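Local atomic coordinates of putative phosphomannomutase (Thermus thermophilus, PDB entry 1TUO), a protein that probably interconverts phosphosugars by shifting a phosphate between hydroxyl positions, as a magnesium-dependent member of the phosphohexose mutase family. Residues Leu168-Leu173 with Lys194-His199; Asp253-Val258 with Ile349-Leu354. All blocks are in the same frame, centred on the assembly; numbering follows the deposited sequence.

Contact 1 of 2, residues Leu168-Leu173 with Lys194-His199; sequences LDLKAL and KGFLRH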
loop_
_atom_site.group_PDB
_atom_site.type_symbol
_atom_site.label_atom_id
_atom_site.label_comp_id
_atom_site.label_asym_id
_atom_site.label_seq_id
_atom_site.Cartn_x
_atom_site.Cartn_y
_atom_site.Cartn_z
ATOM N N LEU A 168 -3.557 12.865 -13.380
ATOM C CA LEU A 168 -4.746 12.228 -13.923
ATOM C C LEU A 168 -5.274 12.943 -15.161
ATOM O O LEU A 168 -5.116 14.157 -15.304
ATOM C CB LEU A 168 -5.837 12.189 -12.849
ATOM C CG LEU A 168 -5.552 11.268 -11.660
ATOM C CD1 LEU A 168 -6.387 11.682 -10.464
ATOM C CD2 LEU A 168 -5.849 9.828 -12.061
ATOM N N ASP A 169 -5.884 12.179 -16.060
ATOM C CA ASP A 169 -6.460 12.747 -17.272
ATOM C C ASP A 169 -7.905 13.065 -16.902
ATOM O O ASP A 169 -8.785 12.215 -17.010
ATOM C CB ASP A 169 -6.419 11.731 -18.412
ATOM C CG ASP A 169 -6.781 12.343 -19.751
ATOM O OD1 ASP A 169 -7.743 13.137 -19.800
ATOM O OD2 ASP A 169 -6.110 12.020 -20.757
ATOM N N LEU A 170 -8.145 14.291 -16.445
ATOM C CA LEU A 170 -9.481 14.684 -16.032
ATOM C C LEU A 170 -10.497 14.608 -17.164
ATOM O O LEU A 170 -11.650 14.239 -16.945
ATOM C CB LEU A 170 -9.450 16.094 -15.428
ATOM C CG LEU A 170 -8.532 16.244 -14.206
ATOM C CD1 LEU A 170 -8.638 17.659 -13.657
ATOM C CD2 LEU A 170 -8.918 15.233 -13.130
ATOM N N LYS A 171 -10.066 14.949 -18.374
ATOM C CA LYS A 171 -10.949 14.907 -19.536
ATOM C C LYS A 171 -11.424 13.473 -19.761
ATOM O O LYS A 171 -12.611 13.218 -19.969
ATOM C CB LYS A 171 -10.201 15.418 -20.769
ATOM C CG LYS A 171 -11.049 15.543 -22.019
ATOM C CD LYS A 171 -10.256 16.194 -23.148
ATOM C CE LYS A 171 -11.069 16.267 -24.434
ATOM N NZ LYS A 171 -12.315 17.068 -24.269
ATOM N N ALA A 172 -10.489 12.533 -19.702
ATOM C CA ALA A 172 -10.821 11.128 -19.892
ATOM C C ALA A 172 -11.706 10.635 -18.751
ATOM O O ALA A 172 -12.688 9.925 -18.973
ATOM C CB ALA A 172 -9.546 10.298 -19.973
ATOM N N LEU A 173 -11.362 11.025 -17.526
ATOM C CA LEU A 173 -12.126 10.620 -16.349
ATOM C C LEU A 173 -13.602 10.992 -16.414
ATOM O O LEU A 173 -14.462 10.224 -15.984
ATOM C CB LEU A 173 -11.520 11.237 -15.085
ATOM C CG LEU A 173 -10.376 10.482 -14.411
ATOM C CD1 LEU A 173 -9.784 11.342 -13.301
ATOM C CD2 LEU A 173 -10.903 9.163 -13.855
ATOM N N LYS A 194 -14.496 10.880 -3.103
ATOM C CA LYS A 194 -15.596 11.814 -3.342
ATOM C C LYS A 194 -15.016 13.216 -3.254
ATOM O O LYS A 194 -15.324 14.090 -4.069
ATOM C CB LYS A 194 -16.684 11.671 -2.279
ATOM C CG LYS A 194 -17.443 10.361 -2.304
ATOM C CD LYS A 194 -18.525 10.366 -1.234
ATOM C CE LYS A 194 -19.308 9.069 -1.220
ATOM N NZ LYS A 194 -20.346 9.090 -0.149
ATOM N N GLY A 195 -14.166 13.418 -2.251
ATOM C CA GLY A 195 -13.537 14.708 -2.058
ATOM C C GLY A 195 -12.771 15.168 -3.284
ATOM O O GLY A 195 -12.973 16.285 -3.757
ATOM N N PHE A 196 -11.894 14.314 -3.804
ATOM C CA PHE A 196 -11.103 14.664 -4.982
ATOM C C PHE A 196 -11.970 15.040 -6.181
ATOM O O PHE A 196 -11.704 16.028 -6.867
ATOM C CB PHE A 196 -10.194 13.510 -5.401
ATOM C CG PHE A 196 -9.571 13.705 -6.755
ATOM C CD1 PHE A 196 -8.482 14.553 -6.919
ATOM C CD2 PHE A 196 -10.121 13.096 -7.881
ATOM C CE1 PHE A 196 -7.948 14.794 -8.185
ATOM C CE2 PHE A 196 -9.598 13.330 -9.153
ATOM C CZ PHE A 196 -8.509 14.182 -9.305
ATOM N N LEU A 197 -12.985 14.226 -6.444
ATOM C CA LEU A 197 -13.877 14.460 -7.573
ATOM C C LEU A 197 -14.627 15.776 -7.417
ATOM O O LEU A 197 -14.724 16.564 -8.364
ATOM C CB LEU A 197 -14.866 13.301 -7.704
ATOM C CG LEU A 197 -14.235 11.956 -8.083
ATOM C CD1 LEU A 197 -15.268 10.846 -7.953
ATOM C CD2 LEU A 197 -13.684 12.022 -9.505
ATOM N N ARG A 198 -15.164 16.008 -6.224
ATOM C CA ARG A 198 -15.892 17.238 -5.959
ATOM C C ARG A 198 -14.917 18.399 -6.105
ATOM O O ARG A 198 -15.288 19.481 -6.557
ATOM C CB ARG A 198 -16.481 17.208 -4.546
ATOM C CG ARG A 198 -16.972 18.554 -4.034
ATOM C CD ARG A 198 -16.263 18.887 -2.733
ATOM N NE ARG A 198 -14.813 18.862 -2.913
ATOM C CZ ARG A 198 -13.935 18.730 -1.924
ATOM N NH1 ARG A 198 -14.354 18.609 -0.669
ATOM N NH2 ARG A 198 -12.636 18.722 -2.191
ATOM N N HIS A 199 -13.663 18.154 -5.738
ATOM C CA HIS A 199 -12.619 19.169 -5.821
ATOM C C HIS A 199 -12.348 19.626 -7.255
ATOM O O HIS A 199 -12.085 20.807 -7.498
ATOM C CB HIS A 199 -11.318 18.638 -5.221
ATOM C CG HIS A 199 -10.170 19.592 -5.331
ATOM N ND1 HIS A 199 -9.996 20.651 -4.466
ATOM C CD2 HIS A 199 -9.140 19.651 -6.208
ATOM C CE1 HIS A 199 -8.909 21.320 -4.805
ATOM N NE2 HIS A 199 -8.370 20.734 -5.858
#

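Contact 2 of 2, residues Asp253-Val258 with Ile349-Leu354; sequences DRVGVV and ILTSLL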
loop_
_atom_site.group_PDB
_atom_site.type_symbol
_atom_site.label_atom_id
_atom_site.label_comp_id
_atom_site.label_asym_id
_atom_site.label_seq_id
_atom_site.Cartn_x
_atom_site.Cartn_y
_atom_site.Cartn_z
ATOM N N ASP A 253 -2.987 2.846 1.783
ATOM C CA ASP A 253 -1.801 2.813 0.936
ATOM C C ASP A 253 -1.938 1.611 -0.000
ATOM O O ASP A 253 -1.141 1.432 -0.924
ATOM C CB ASP A 253 -0.497 2.740 1.755
ATOM C CG ASP A 253 -0.291 1.411 2.446
ATOM O OD1 ASP A 253 0.865 1.151 2.851
ATOM O OD2 ASP A 253 -1.257 0.638 2.594
ATOM N N ARG A 254 -2.978 0.806 0.228
ATOM C CA ARG A 254 -3.256 -0.383 -0.590
ATOM C C ARG A 254 -4.727 -0.423 -1.002
ATOM O O ARG A 254 -5.581 0.152 -0.331
ATOM C CB ARG A 254 -2.967 -1.665 0.195
ATOM C CG ARG A 254 -1.570 -1.779 0.776
ATOM C CD ARG A 254 -1.447 -3.044 1.614
ATOM N NE ARG A 254 -0.093 -3.232 2.124
ATOM C CZ ARG A 254 0.350 -4.358 2.673
ATOM N NH1 ARG A 254 -0.456 -5.406 2.785
ATOM N NH2 ARG A 254 1.601 -4.439 3.111
ATOM N N VAL A 255 -5.026 -1.119 -2.095
ATOM C CA VAL A 255 -6.409 -1.236 -2.532
ATOM C C VAL A 255 -6.727 -2.635 -3.036
ATOM O O VAL A 255 -5.842 -3.375 -3.477
ATOM C CB VAL A 255 -6.751 -0.236 -3.666
ATOM C CG1 VAL A 255 -6.556 1.185 -3.188
ATOM C CG2 VAL A 255 -5.895 -0.518 -4.887
ATOM N N GLY A 256 -8.003 -2.991 -2.939
ATOM C CA GLY A 256 -8.482 -4.269 -3.426
ATOM C C GLY A 256 -9.659 -3.905 -4.315
ATOM O O GLY A 256 -10.288 -2.863 -4.109
ATOM N N VAL A 257 -9.967 -4.739 -5.300
ATOM C CA VAL A 257 -11.063 -4.438 -6.212
ATOM C C VAL A 257 -12.131 -5.530 -6.277
ATOM O O VAL A 257 -11.817 -6.720 -6.258
ATOM C CB VAL A 257 -10.517 -4.199 -7.643
ATOM C CG1 VAL A 257 -11.660 -4.056 -8.635
ATOM C CG2 VAL A 257 -9.648 -2.943 -7.664
ATOM N N VAL A 258 -13.391 -5.117 -6.354
ATOM C CA VAL A 258 -14.501 -6.064 -6.476
ATOM C C VAL A 258 -15.315 -5.667 -7.699
ATOM O O VAL A 258 -15.742 -4.517 -7.836
ATOM C CB VAL A 258 -15.410 -6.066 -5.234
ATOM C CG1 VAL A 258 -16.578 -7.034 -5.448
ATOM C CG2 VAL A 258 -14.607 -6.491 -4.008
ATOM N N ILE A 349 -5.220 5.802 -2.994
ATOM C CA ILE A 349 -6.177 6.778 -3.491
ATOM C C ILE A 349 -5.878 7.033 -4.970
ATOM O O ILE A 349 -6.781 6.997 -5.815
ATOM C CB ILE A 349 -6.085 8.093 -2.694
ATOM C CG1 ILE A 349 -6.362 7.814 -1.209
ATOM C CG2 ILE A 349 -7.072 9.118 -3.254
ATOM C CD1 ILE A 349 -7.702 7.138 -0.930
ATOM N N LEU A 350 -4.614 7.269 -5.293
ATOM C CA LEU A 350 -4.264 7.491 -6.693
ATOM C C LEU A 350 -4.498 6.209 -7.489
ATOM O O LEU A 350 -4.902 6.264 -8.650
ATOM C CB LEU A 350 -2.805 7.933 -6.848
ATOM C CG LEU A 350 -2.384 8.175 -8.304
ATOM C CD1 LEU A 350 -3.353 9.165 -8.955
ATOM C CD2 LEU A 350 -0.964 8.714 -8.354
ATOM N N THR A 351 -4.255 5.053 -6.871
ATOM C CA THR A 351 -4.476 3.794 -7.579
ATOM C C THR A 351 -5.946 3.673 -7.946
ATOM O O THR A 351 -6.287 3.271 -9.061
ATOM C CB THR A 351 -4.088 2.564 -6.729
ATOM O OG1 THR A 351 -2.687 2.601 -6.441
ATOM C CG2 THR A 351 -4.378 1.287 -7.499
ATOM N N SER A 352 -6.820 4.020 -7.006
ATOM C CA SER A 352 -8.251 3.948 -7.258
ATOM C C SER A 352 -8.625 4.860 -8.419
ATOM O O SER A 352 -9.370 4.466 -9.319
ATOM C CB SER A 352 -9.032 4.365 -6.012
ATOM O OG SER A 352 -8.817 3.449 -4.955
ATOM N N LEU A 353 -8.100 6.081 -8.401
ATOM C CA LEU A 353 -8.403 7.040 -9.455
ATOM C C LEU A 353 -7.850 6.630 -10.818
ATOM O O LEU A 353 -8.486 6.888 -11.843
ATOM C CB LEU A 353 -7.906 8.435 -9.053
ATOM C CG LEU A 353 -8.676 9.007 -7.854
ATOM C CD1 LEU A 353 -8.005 10.267 -7.315
ATOM C CD2 LEU A 353 -10.110 9.296 -8.281
ATOM N N LEU A 354 -6.683 5.988 -10.849
ATOM C CA LEU A 354 -6.125 5.548 -12.127
ATOM C C LEU A 354 -6.937 4.373 -12.669
ATOM O O LEU A 354 -7.109 4.234 -13.883
ATOM C CB LEU A 354 -4.653 5.157 -11.978
ATOM C CG LEU A 354 -3.695 6.338 -11.771
ATOM C CD1 LEU A 354 -2.321 5.830 -11.372
ATOM C CD2 LEU A 354 -3.611 7.167 -13.054
HETATM O O HOH W 1 -1.748 1.282 -3.713
#

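Contact 1 of 2, residues Leu168-Leu173 with Lys194-His199
Leu168 and Phe196 reach for each other from opposite directions, and the methyl CD1 of Leu168 comes to 3.5 Å from Phe196 CZ at the outer end of the ring. The same methyl lies 3.8 Å from Phe196 CE2, so it stands above the ring plane, displaced toward the CZ end, neither squarely over the face nor at the rim. With CG anti to the backbone N (chi1 168°), Phe196 points its ring away from helix 192-199 toward Leu168 and Leu170. Leu170 comes in at a slant past the far end of the ring, its CD2 methyl 4.0 Å from Phe196 CZ and on the other side of the ring plane from Leu168 CD1. Between the two leucines, Asp169 caps helix 170-173, its OD1 met by Ala172 N (2.8 Å) from above the carboxylate plane. Phe161 and Leu164 of helix 157-165 also pack on Phe196. Cutting the Phe196 ring back to an alanine is likely to leave Leu168 CD1 and Leu170 CD2 without the ring they share and open a gap beside Phe161 and Leu164. With no hydrogen bond between the two segments, their direct contact rests on shape and hydrophobic packing within the domain II region.

Contact 2 of 2, residues Asp253-Val258 with Ile349-Leu354
Val255 and Ser352 are the residues whose CA atoms come nearest across the segments, 7.3 Å apart, where the start of strand 255-259 passes helix 348-362. Asp253 and Arg254 are still in the loop leading into the strand, and beyond Val255 the strand draws away from the helix. No direct hydrogen bond joins the segments. Val255 makes the strand's contact, its CB directed toward the helix and its two methyls parting between neighbouring helix residues. CG1 is anti to the carbonyl carbon (chi1 -61°) and lies 3.7 Å from Ser352 OG as a packing neighbour. CG2, between the backbone N and the carbonyl carbon, meets Thr351 CG2 at 3.5 Å, the two side chains crossing at a slant.

The strand belongs to the mixed sheet of the domain II region, and the helix to the region of domain III, so the pair joins two of the alpha/beta units of the phosphohexomutase fold. The loop before the strand carries Asp249, Asp251 and Asp253, an acidic series consistent with the magnesium-binding loop of this family. Asp253 turns its side chain away from the helix, but its backbone stays connected to it: a water donates to Asp253 O at 2.9 Å and to Thr351 OG1 at 3.2 Å.

Thr351 thus divides its branches between two tasks. OG1 lies anti to the carbonyl carbon (chi1 -63°), which leaves CG2 anti to the backbone N and against Val255, while OG1 takes the water and also bonds with Tyr339 OH and Asp347 O. Ser352 OG likewise has a backbone partner in its own helix, Gly348 O, which satisfies this buried hydroxyl although Val255 offers it only a methyl. Val270 and Leu274 of helix 267-280 pack against Thr351 as well.

Helix 348-362 connects the two contacts, whose centres lie 14 Å apart. It is a partner in contact 2, and its Leu353 and Leu354 also lean on contact 1: Leu353 CD1 is 3.6 Å from Phe196 CD2, and Leu354 CD2 is 3.6 Å from Leu168 CD2. Contact 1 is partly buried, some 21 Å from the chain centre, and stays within the domain II region; contact 2 is fully buried, about 9 Å from that centre, and spans domains II and III. Their chemistry follows: the outer contact is leucine against phenylalanine, whereas the inner one combines methyl packing with buried hydroxyls and a water bridge near the acidic loop.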